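Local coordinates for aspartate aminotransferase (Thermotoga maritima, PDB 1O4S), which catalyses the reversible, pyridoxal-phosphate-dependent transfer of an amino group from L-aspartate to 2-oxoglutarate, giving oxaloacetate and L-glutamate, at residues B[112-117]-B[133-138]; B[119-124]-B[209-214]; B[106-111]-B[270-275]. All blocks are in the same frame, centred on the assembly; numbering follows the deposited sequence.

Interaction 1 (B[112-117]-B[133-138]); sequences QALFNA and PVWVSY. With PLP (pyridoxal-5'-phosphate), chain M; SO4 (sulfate ion), chain K.
In the cofactor pocket of this class-I, fold-type I aminotransferase, Leu-114 of helix 109-121 meets Trp-135 and Tyr-138 from the loop that follows strand 127-132. The contact is small and buried, and one methyl group carries most of it. Leu-114 CD1 lies 3.7 Å from Tyr-138 CE1, at the edge of the phenol ring and near its plane, and 3.9 Å from Trp-135 CZ3, which it approaches obliquely. The second methyl, CD2, also leans on Tyr-138 CE1. No hydrogen bond links the two segments.

Trp-135 provides the aromatic surface on which the pyridine of pyridoxal phosphate rests. With CG anti to the backbone N (chi1 -175°), the indole lies face to face with the pyridine ring, PLP C2 3.6 Å from the indole plane and over its centre. The opposite indole face is backed by Ser-137 CB, near the rim, so the ring is held between its own turn and the coenzyme. A type I turn from Trp-135 to Tyr-138 brings these residues together, and Trp-135 CE3 lies over one face of the Tyr-138 ring, toward its rim. The phenol OH is hydrogen-bonded to Asp-213 and lies 3.7 Å from the PLP methyl C2A.

Trp-135 probably contributes to L-aspartate binding, as in related enzymes, and here a sulfate, probably from the crystallisation liquor, lies at its edge, hydrogen-bonded also to Asn-185 and Arg-365, consistent with its standing in for a substrate carboxylate. Trp-135 NE1 makes two weak bonds to it, 3.2 Å to SO4 O2 and a straighter one (168°) of 3.5 Å to SO4 O4.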
loop_
_atom_site.group_PDB
_atom_site.type_symbol
_atom_site.label_atom_id
_atom_site.label_comp_id
_atom_site.label_asym_id
_atom_site.label_seq_id
_atom_site.Cartn_x
_atom_site.Cartn_y
_atom_site.Cartn_z
ATOM N N GLN B 112 -4.694 4.844 2.179
ATOM C CA GLN B 112 -4.284 4.686 0.808
ATOM C C GLN B 112 -5.329 5.254 -0.149
ATOM O O GLN B 112 -4.960 5.727 -1.210
ATOM C CB GLN B 112 -3.952 3.209 0.486
ATOM C CG GLN B 112 -3.262 3.044 -0.898
ATOM C CD GLN B 112 -3.066 1.596 -1.363
ATOM O OE1 GLN B 112 -3.749 0.666 -0.910
ATOM N NE2 GLN B 112 -2.121 1.412 -2.281
ATOM N N ALA B 113 -6.613 5.275 0.207
ATOM C CA ALA B 113 -7.582 5.944 -0.647
ATOM C C ALA B 113 -7.223 7.408 -0.764
ATOM O O ALA B 113 -7.261 7.968 -1.871
ATOM C CB ALA B 113 -8.963 5.785 -0.154
ATOM N N LEU B 114 -6.842 8.029 0.355
ATOM C CA LEU B 114 -6.428 9.424 0.363
ATOM C C LEU B 114 -5.168 9.620 -0.502
ATOM O O LEU B 114 -5.124 10.469 -1.356
ATOM C CB LEU B 114 -6.194 9.901 1.806
ATOM C CG LEU B 114 -7.458 10.069 2.696
ATOM C CD1 LEU B 114 -7.254 9.796 4.230
ATOM C CD2 LEU B 114 -8.086 11.500 2.487
ATOM N N PHE B 115 -4.139 8.815 -0.275
ATOM C CA PHE B 115 -2.912 8.947 -1.018
ATOM C C PHE B 115 -3.141 8.804 -2.531
ATOM O O PHE B 115 -2.632 9.607 -3.331
ATOM C CB PHE B 115 -1.896 7.917 -0.539
ATOM C CG PHE B 115 -0.606 7.977 -1.281
ATOM C CD1 PHE B 115 -0.210 6.938 -2.102
ATOM C CD2 PHE B 115 0.218 9.089 -1.171
ATOM C CE1 PHE B 115 0.986 7.006 -2.832
ATOM C CE2 PHE B 115 1.409 9.156 -1.913
ATOM C CZ PHE B 115 1.790 8.095 -2.723
ATOM N N ASN B 116 -3.914 7.791 -2.901
ATOM C CA ASN B 116 -4.276 7.552 -4.303
ATOM C C ASN B 116 -5.011 8.730 -4.943
ATOM O O ASN B 116 -4.767 9.025 -6.105
ATOM C CB ASN B 116 -5.135 6.301 -4.490
ATOM C CG ASN B 116 -4.396 4.995 -4.234
ATOM O OD1 ASN B 116 -3.166 4.937 -4.091
ATOM N ND2 ASN B 116 -5.171 3.922 -4.199
ATOM N N ALA B 117 -5.887 9.393 -4.181
ATOM C CA ALA B 117 -6.593 10.601 -4.637
ATOM C C ALA B 117 -5.625 11.734 -4.980
ATOM O O ALA B 117 -5.709 12.365 -6.053
ATOM C CB ALA B 117 -7.619 11.073 -3.578
ATOM N N PRO B 133 -7.582 22.542 13.189
ATOM C CA PRO B 133 -6.727 21.364 13.502
ATOM C C PRO B 133 -6.820 20.228 12.482
ATOM O O PRO B 133 -7.911 19.892 12.045
ATOM C CB PRO B 133 -7.231 20.903 14.885
ATOM C CG PRO B 133 -7.815 22.153 15.504
ATOM C CD PRO B 133 -8.395 22.953 14.345
ATOM N N VAL B 134 -5.686 19.658 12.094
ATOM C CA VAL B 134 -5.664 18.740 10.947
ATOM C C VAL B 134 -4.980 17.419 11.280
ATOM O O VAL B 134 -3.949 17.406 11.915
ATOM C CB VAL B 134 -5.003 19.404 9.713
ATOM C CG1 VAL B 134 -3.513 19.608 9.927
ATOM C CG2 VAL B 134 -5.262 18.602 8.418
ATOM N N TRP B 135 -5.577 16.308 10.843
ATOM C CA TRP B 135 -4.982 14.982 11.028
ATOM C C TRP B 135 -3.550 14.904 10.443
ATOM O O TRP B 135 -3.231 15.504 9.414
ATOM C CB TRP B 135 -5.877 13.903 10.400
ATOM C CG TRP B 135 -5.408 12.511 10.635
ATOM C CD1 TRP B 135 -5.049 11.942 11.840
ATOM C CD2 TRP B 135 -5.268 11.478 9.653
ATOM N NE1 TRP B 135 -4.688 10.629 11.648
ATOM C CE2 TRP B 135 -4.823 10.313 10.321
ATOM C CE3 TRP B 135 -5.476 11.411 8.272
ATOM C CZ2 TRP B 135 -4.583 9.097 9.651
ATOM C CZ3 TRP B 135 -5.226 10.164 7.593
ATOM C CH2 TRP B 135 -4.799 9.046 8.291
ATOM N N VAL B 136 -2.711 14.134 11.115
ATOM C CA VAL B 136 -1.277 14.139 10.859
ATOM C C VAL B 136 -0.791 13.629 9.508
ATOM O O VAL B 136 0.356 13.887 9.159
ATOM C CB VAL B 136 -0.512 13.389 11.969
ATOM C CG1 VAL B 136 -0.681 14.101 13.287
ATOM C CG2 VAL B 136 -0.981 11.929 12.088
ATOM N N SER B 137 -1.622 12.937 8.739
ATOM C CA SER B 137 -1.106 12.236 7.557
ATOM C C SER B 137 -1.383 12.934 6.240
ATOM O O SER B 137 -0.733 12.671 5.230
ATOM C CB SER B 137 -1.658 10.792 7.506
ATOM O OG SER B 137 -0.714 9.873 8.064
ATOM N N TYR B 138 -2.346 13.843 6.243
ATOM C CA TYR B 138 -2.773 14.484 5.016
ATOM C C TYR B 138 -1.631 15.243 4.316
ATOM O O TYR B 138 -1.443 15.143 3.084
ATOM C CB TYR B 138 -3.913 15.466 5.310
ATOM C CG TYR B 138 -5.232 14.886 5.774
ATOM C CD1 TYR B 138 -5.747 13.702 5.233
ATOM C CD2 TYR B 138 -5.999 15.558 6.727
ATOM C CE1 TYR B 138 -6.974 13.222 5.639
ATOM C CE2 TYR B 138 -7.212 15.083 7.142
ATOM C CZ TYR B 138 -7.716 13.927 6.588
ATOM O OH TYR B 138 -8.948 13.471 7.006
HETATM N N1 PLP M . -8.709 9.797 8.379
HETATM C C2 PLP M . -8.683 10.078 9.731
HETATM C C2A PLP M . -8.833 11.526 10.095
HETATM C C3 PLP M . -8.491 9.064 10.682
HETATM O O3 PLP M . -8.480 9.333 11.878
HETATM C C4 PLP M . -8.378 7.727 10.269
HETATM C C4A PLP M . -8.193 6.607 11.316
HETATM C C5 PLP M . -8.434 7.488 8.873
HETATM C C6 PLP M . -8.590 8.529 7.960
HETATM C C5A PLP M . -8.334 6.135 8.202
HETATM O O4P PLP M . -7.417 5.121 8.574
HETATM P P PLP M . -7.420 3.677 7.881
HETATM O O1P PLP M . -7.114 2.815 9.049
HETATM O O2P PLP M . -8.723 3.422 7.244
HETATM O O3P PLP M . -6.270 3.843 6.967
HETATM S S SO4 K . -4.131 9.321 14.958
HETATM O O1 SO4 K . -5.519 9.803 14.901
HETATM O O2 SO4 K . -3.282 10.431 14.511
HETATM O O3 SO4 K . -3.703 8.819 16.285
HETATM O O4 SO4 K . -4.046 8.179 14.064
#

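Interaction 2 (B[119-124]-B[209-214]); sequences MALLDP and YIISDE. With PLP (pyridoxal-5'-phosphate), chain M.
The last turn of helix 109-121 packs against the start of strand 209-213, with the CA atoms of Leu-121 and Tyr-209 8.6 Å apart and the chain leaving helical geometry at Leu-122. Leu-121 supplies the whole contact from the helix side. Its two methyls divide the Tyr-209 ring: CD1 lies over one face, 4.1 Å from the ring centroid and 25° off the normal, a CH-pi contact, while CD2 sits 3.8 Å from Tyr-209 CE2, farther along the same ring. With CG anti to the carbonyl carbon (chi1 -73°), the Tyr-209 ring lies on the helix side, and chi2 near -83° turns its face to Leu-121. Two residues further along, on the same side of the sheet, Ile-211 CD1 comes within 4.4 Å of Leu-121 CD1. Val-239 of the adjacent strand touches both Leu-121 and Ile-211, so the helix end is seated on the central sheet.

The other end of the strand carries polar groups. Ser-212 OG donates to Glu-214 OE2 over 2.7 Å, and this oxygen accepts through its anti lone pair. Asp-213, its CG anti to the backbone N, reaches the coenzyme, OD2 lying 2.6 Å from PLP N1. Replacing Asp-213 with an alanine would probably leave the pyridine nitrogen and the Tyr-138 hydroxyl without their shared carboxylate mate. Such a carboxylate at N1 is the hallmark of this family, where it is thought to keep the nitrogen protonated and the ring an electron sink; the seam beside Leu-121 joins that strand to the helix through apolar side chains, with no hydrogen bond between the segments.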
loop_
_atom_site.group_PDB
_atom_site.type_symbol
_atom_site.label_atom_id
_atom_site.label_comp_id
_atom_site.label_asym_id
_atom_site.label_seq_id
_atom_site.Cartn_x
_atom_site.Cartn_y
_atom_site.Cartn_z
ATOM N N MET B 119 -2.384 11.436 -5.590
ATOM C CA MET B 119 -1.528 11.022 -6.698
ATOM C C MET B 119 -2.304 11.097 -8.046
ATOM O O MET B 119 -1.723 11.402 -9.109
ATOM C CB MET B 119 -1.041 9.581 -6.480
ATOM C CG MET B 119 -0.045 9.373 -5.393
ATOM S SD MET B 119 1.563 10.158 -5.749
ATOM C CE MET B 119 2.231 9.069 -6.922
ATOM N N ALA B 120 -3.607 10.839 -7.990
ATOM C CA ALA B 120 -4.419 10.792 -9.189
ATOM C C ALA B 120 -4.817 12.160 -9.664
ATOM O O ALA B 120 -4.971 12.359 -10.850
ATOM C CB ALA B 120 -5.631 9.943 -8.983
ATOM N N LEU B 121 -4.922 13.113 -8.754
ATOM C CA LEU B 121 -5.468 14.413 -9.069
ATOM C C LEU B 121 -4.452 15.539 -9.072
ATOM O O LEU B 121 -4.729 16.592 -9.637
ATOM C CB LEU B 121 -6.562 14.789 -8.060
ATOM C CG LEU B 121 -7.773 13.887 -7.977
ATOM C CD1 LEU B 121 -8.742 14.474 -6.974
ATOM C CD2 LEU B 121 -8.401 13.708 -9.349
ATOM N N LEU B 122 -3.327 15.368 -8.399
ATOM C CA LEU B 122 -2.375 16.456 -8.234
ATOM C C LEU B 122 -1.218 16.358 -9.223
ATOM O O LEU B 122 -0.517 15.353 -9.280
ATOM C CB LEU B 122 -1.794 16.476 -6.831
ATOM C CG LEU B 122 -2.716 16.653 -5.634
ATOM C CD1 LEU B 122 -1.857 16.886 -4.376
ATOM C CD2 LEU B 122 -3.736 17.807 -5.839
ATOM N N ASP B 123 -1.053 17.404 -10.023
ATOM C CA ASP B 123 0.204 17.664 -10.725
ATOM C C ASP B 123 1.137 18.436 -9.788
ATOM O O ASP B 123 0.696 19.101 -8.855
ATOM C CB ASP B 123 -0.039 18.491 -11.991
ATOM C CG ASP B 123 -0.792 17.732 -13.041
ATOM O OD1 ASP B 123 -0.347 16.606 -13.344
ATOM O OD2 ASP B 123 -1.824 18.180 -13.606
ATOM N N PRO B 124 2.433 18.358 -10.048
ATOM C CA PRO B 124 3.426 19.078 -9.246
ATOM C C PRO B 124 3.126 20.557 -9.072
ATOM O O PRO B 124 2.843 21.255 -10.042
ATOM C CB PRO B 124 4.716 18.882 -10.041
ATOM C CG PRO B 124 4.520 17.553 -10.715
ATOM C CD PRO B 124 3.071 17.561 -11.115
ATOM N N TYR B 209 -11.886 19.832 -6.971
ATOM C CA TYR B 209 -12.454 18.623 -6.372
ATOM C C TYR B 209 -12.630 18.788 -4.892
ATOM O O TYR B 209 -11.817 19.448 -4.226
ATOM C CB TYR B 209 -11.541 17.421 -6.575
ATOM C CG TYR B 209 -11.528 16.902 -7.975
ATOM C CD1 TYR B 209 -12.517 16.043 -8.418
ATOM C CD2 TYR B 209 -10.507 17.258 -8.865
ATOM C CE1 TYR B 209 -12.514 15.566 -9.715
ATOM C CE2 TYR B 209 -10.476 16.767 -10.174
ATOM C CZ TYR B 209 -11.489 15.924 -10.592
ATOM O OH TYR B 209 -11.497 15.436 -11.892
ATOM N N ILE B 210 -13.697 18.189 -4.372
ATOM C CA ILE B 210 -13.876 18.094 -2.933
ATOM C C ILE B 210 -13.537 16.664 -2.564
ATOM O O ILE B 210 -14.172 15.740 -3.053
ATOM C CB ILE B 210 -15.315 18.425 -2.497
ATOM C CG1 ILE B 210 -15.650 19.891 -2.816
ATOM C CG2 ILE B 210 -15.479 18.139 -0.983
ATOM C CD1 ILE B 210 -17.076 20.234 -2.540
ATOM N N ILE B 211 -12.518 16.513 -1.726
ATOM C CA ILE B 211 -12.118 15.229 -1.176
ATOM C C ILE B 211 -12.645 15.164 0.247
ATOM O O ILE B 211 -12.274 15.975 1.089
ATOM C CB ILE B 211 -10.603 15.080 -1.185
ATOM C CG1 ILE B 211 -10.045 15.232 -2.616
ATOM C CG2 ILE B 211 -10.228 13.743 -0.577
ATOM C CD1 ILE B 211 -8.533 15.344 -2.678
ATOM N N SER B 212 -13.513 14.189 0.512
ATOM C CA SER B 212 -14.203 14.090 1.790
ATOM C C SER B 212 -13.898 12.794 2.508
ATOM O O SER B 212 -14.273 11.727 2.044
ATOM C CB SER B 212 -15.714 14.219 1.613
ATOM O OG SER B 212 -16.290 14.412 2.880
ATOM N N ASP B 213 -13.215 12.922 3.637
ATOM C CA ASP B 213 -12.792 11.811 4.466
ATOM C C ASP B 213 -13.821 11.634 5.565
ATOM O O ASP B 213 -13.769 12.313 6.604
ATOM C CB ASP B 213 -11.425 12.137 5.062
ATOM C CG ASP B 213 -10.871 11.027 5.948
ATOM O OD1 ASP B 213 -11.594 10.020 6.216
ATOM O OD2 ASP B 213 -9.708 11.118 6.433
ATOM N N GLU B 214 -14.713 10.670 5.355
ATOM C CA GLU B 214 -15.856 10.440 6.221
ATOM C C GLU B 214 -15.763 9.130 7.021
ATOM O O GLU B 214 -16.758 8.484 7.304
ATOM C CB GLU B 214 -17.139 10.551 5.362
ATOM C CG GLU B 214 -17.463 12.019 5.013
ATOM C CD GLU B 214 -18.729 12.253 4.177
ATOM O OE1 GLU B 214 -19.775 11.547 4.351
ATOM O OE2 GLU B 214 -18.690 13.202 3.339
HETATM N N1 PLP M . -8.709 9.797 8.379
HETATM C C2 PLP M . -8.683 10.078 9.731
HETATM C C2A PLP M . -8.833 11.526 10.095
HETATM C C3 PLP M . -8.491 9.064 10.682
HETATM O O3 PLP M . -8.480 9.333 11.878
HETATM C C4 PLP M . -8.378 7.727 10.269
HETATM C C4A PLP M . -8.193 6.607 11.316
HETATM C C5 PLP M . -8.434 7.488 8.873
HETATM C C6 PLP M . -8.590 8.529 7.960
HETATM C C5A PLP M . -8.334 6.135 8.202
HETATM O O4P PLP M . -7.417 5.121 8.574
HETATM P P PLP M . -7.420 3.677 7.881
HETATM O O1P PLP M . -7.114 2.815 9.049
HETATM O O2P PLP M . -8.723 3.422 7.244
HETATM O O3P PLP M . -6.270 3.843 6.967
#

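Interaction 3 (B[106-111]-B[270-275]). With PLP (pyridoxal-5'-phosphate), chain M.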
loop_
_atom_site.group_PDB
_atom_site.type_symbol
_atom_site.label_atom_id
_atom_site.label_comp_id
_atom_site.label_asym_id
_atom_site.label_seq_id
_atom_site.Cartn_x
_atom_site.Cartn_y
_atom_site.Cartn_z
ATOM N N VAL B 106 -11.130 -0.203 -3.936
ATOM C CA VAL B 106 -10.866 -0.730 -2.619
ATOM C C VAL B 106 -9.360 -0.592 -2.402
ATOM O O VAL B 106 -8.573 -0.938 -3.271
ATOM C CB VAL B 106 -11.325 -2.200 -2.542
ATOM C CG1 VAL B 106 -10.857 -2.850 -1.221
ATOM C CG2 VAL B 106 -12.851 -2.268 -2.715
ATOM N N THR B 107 -8.994 -0.071 -1.232
ATOM C CA THR B 107 -7.648 0.329 -0.886
ATOM C C THR B 107 -7.247 -0.141 0.506
ATOM O O THR B 107 -8.072 -0.567 1.311
ATOM C CB THR B 107 -7.594 1.891 -0.884
ATOM O OG1 THR B 107 -8.511 2.409 0.108
ATOM C CG2 THR B 107 -8.072 2.523 -2.245
ATOM N N ASN B 108 -5.966 -0.052 0.797
ATOM C CA ASN B 108 -5.427 -0.424 2.099
ATOM C C ASN B 108 -5.689 0.688 3.105
ATOM O O ASN B 108 -4.860 1.581 3.309
ATOM C CB ASN B 108 -3.913 -0.679 1.999
ATOM C CG ASN B 108 -3.577 -1.969 1.282
ATOM O OD1 ASN B 108 -3.802 -3.027 1.827
ATOM N ND2 ASN B 108 -2.993 -1.883 0.077
ATOM N N GLY B 109 -6.803 0.558 3.781
ATOM C CA GLY B 109 -7.381 1.613 4.592
ATOM C C GLY B 109 -7.847 2.801 3.769
ATOM O O GLY B 109 -7.565 2.933 2.551
ATOM N N ALA B 110 -8.596 3.671 4.428
ATOM C CA ALA B 110 -8.834 5.019 3.932
ATOM C C ALA B 110 -7.520 5.789 3.680
ATOM O O ALA B 110 -7.473 6.687 2.862
ATOM C CB ALA B 110 -9.724 5.809 4.938
ATOM N N LYS B 111 -6.457 5.452 4.397
ATOM C CA LYS B 111 -5.201 6.147 4.207
ATOM C C LYS B 111 -4.679 6.038 2.758
ATOM O O LYS B 111 -4.263 7.035 2.182
ATOM C CB LYS B 111 -4.164 5.692 5.206
ATOM C CG LYS B 111 -2.961 6.597 5.227
ATOM C CD LYS B 111 -1.885 6.140 6.213
ATOM C CE LYS B 111 -1.904 6.963 7.454
ATOM N NZ LYS B 111 -0.637 6.883 8.267
ATOM N N LYS B 270 -5.426 2.706 -11.383
ATOM C CA LYS B 270 -4.090 2.605 -11.932
ATOM C C LYS B 270 -3.038 2.817 -10.853
ATOM O O LYS B 270 -2.141 2.043 -10.772
ATOM C CB LYS B 270 -3.894 3.610 -13.071
ATOM C CG LYS B 270 -4.661 3.258 -14.320
ATOM C CD LYS B 270 -4.497 4.360 -15.376
ATOM C CE LYS B 270 -5.415 4.127 -16.575
ATOM N NZ LYS B 270 -5.810 5.411 -17.247
ATOM N N ILE B 271 -3.185 3.836 -10.010
ATOM C CA ILE B 271 -2.281 4.035 -8.885
ATOM C C ILE B 271 -2.238 2.760 -8.006
ATOM O O ILE B 271 -1.164 2.273 -7.669
ATOM C CB ILE B 271 -2.674 5.257 -7.983
ATOM C CG1 ILE B 271 -2.862 6.569 -8.774
ATOM C CG2 ILE B 271 -1.587 5.484 -6.901
ATOM C CD1 ILE B 271 -1.652 6.991 -9.512
ATOM N N GLN B 272 -3.420 2.260 -7.634
ATOM C CA GLN B 272 -3.569 1.121 -6.726
ATOM C C GLN B 272 -2.851 -0.056 -7.311
ATOM O O GLN B 272 -2.081 -0.735 -6.642
ATOM C CB GLN B 272 -5.064 0.783 -6.507
ATOM C CG GLN B 272 -5.352 -0.355 -5.490
ATOM C CD GLN B 272 -5.057 0.016 -4.060
ATOM O OE1 GLN B 272 -5.147 1.167 -3.690
ATOM N NE2 GLN B 272 -4.756 -0.971 -3.246
ATOM N N SER B 273 -3.065 -0.246 -8.606
ATOM C CA SER B 273 -2.567 -1.404 -9.298
ATOM C C SER B 273 -1.022 -1.449 -9.334
ATOM O O SER B 273 -0.415 -2.522 -9.146
ATOM C CB SER B 273 -3.126 -1.422 -10.723
ATOM O OG SER B 273 -2.557 -2.465 -11.445
ATOM N N HIS B 274 -0.387 -0.305 -9.592
ATOM C CA HIS B 274 1.047 -0.294 -9.771
ATOM C C HIS B 274 1.817 -0.147 -8.464
ATOM O O HIS B 274 3.013 -0.431 -8.439
ATOM C CB HIS B 274 1.442 0.800 -10.753
ATOM C CG HIS B 274 0.901 0.577 -12.126
ATOM N ND1 HIS B 274 1.196 -0.556 -12.853
ATOM C CD2 HIS B 274 0.072 1.320 -12.896
ATOM C CE1 HIS B 274 0.569 -0.505 -14.014
ATOM N NE2 HIS B 274 -0.135 0.614 -14.055
ATOM N N THR B 275 1.140 0.299 -7.405
ATOM C CA THR B 275 1.808 0.578 -6.137
ATOM C C THR B 275 1.803 -0.620 -5.183
ATOM O O THR B 275 2.856 -1.049 -4.759
ATOM C CB THR B 275 1.255 1.837 -5.430
ATOM O OG1 THR B 275 -0.163 1.749 -5.259
ATOM C CG2 THR B 275 1.521 3.112 -6.275
HETATM N N1 PLP M . -8.709 9.797 8.379
HETATM C C2 PLP M . -8.683 10.078 9.731
HETATM C C2A PLP M . -8.833 11.526 10.095
HETATM C C3 PLP M . -8.491 9.064 10.682
HETATM O O3 PLP M . -8.480 9.333 11.878
HETATM C C4 PLP M . -8.378 7.727 10.269
HETATM C C4A PLP M . -8.193 6.607 11.316
HETATM C C5 PLP M . -8.434 7.488 8.873
HETATM C C6 PLP M . -8.590 8.529 7.960
HETATM C C5A PLP M . -8.334 6.135 8.202
HETATM O O4P PLP M . -7.417 5.121 8.574
HETATM P P PLP M . -7.420 3.677 7.881
HETATM O O1P PLP M . -7.114 2.815 9.049
HETATM O O2P PLP M . -8.723 3.422 7.244
HETATM O O3P PLP M . -6.270 3.843 6.967
#
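Gln-272 leaves its helix with CG anti to the backbone N (chi1 -176°) and then bends at chi2 (70°), a shape that lays its amide against the end of strand 104-107. There Gln-272 OE1 lies 3.5 Å from Thr-107 CG2, the two side chains crossing at about a right angle, and Gln-272 CD rests 3.7 Å from Val-106 O. Asn-108 ND2 approaches Gln-272 NE2 to 3.9 Å, with the amide planes 39° apart. None of these is a hydrogen bond: the buried amide is satisfied elsewhere, its OE1 by Asn-116 ND2 and its NE2 by Gln-112 OE1 and Ser-277 O, while Gln-112 OE1 also accepts from Asn-108 ND2.

Past the strand, the chain turns into the phosphate-binding N-terminal region of the following helix. Thr-107 OG1 donates to Gly-109 O over 2.7 Å, from above the carbonyl plane, and ties strand to turn. Gly-109 has positive phi, and a side chain here would collide with PLP O3P. The next two amides grip the cofactor phosphate: Ala-110 N gives 2.8 Å to PLP O2P and Lys-111 N 3.0 Å to PLP O3P, an arrangement in which the helix dipole probably also steadies the negative charge.

Within this chain, strand 104-107 is an outermost strand of the large sheet; Val-106 packs on helix 81-95, and helix 262-275 lies beside helix 109-121, with Ile-271 touching Asn-116.

How the interactions relate
All three contacts draw on helix 109-121, and all three reach the same pyridoxal phosphate: interaction 3 at its phosphate, interaction 1 at the ring face and interaction 2 at the pyridine nitrogen. Interactions 1 and 2, with centres about 9 Å apart, join at the 2.5 Å approach of Tyr-138 OH to Asp-213 OD2, and Leu-114 CD1 packs on the same oxygen. Between interactions 1 and 3, two amide bonds tie Gln-272 to helix 109-121: OE1 to Asn-116 ND2 at 2.8 Å and NE2 to Gln-112 OE1 at 3.0 Å. Interactions 2 and 3 touch more lightly, Met-119 CB on Ile-271 CD1. Each also borders the second subunit, whose Tyr-74 hydroxyl is hydrogen-bonded to the cofactor.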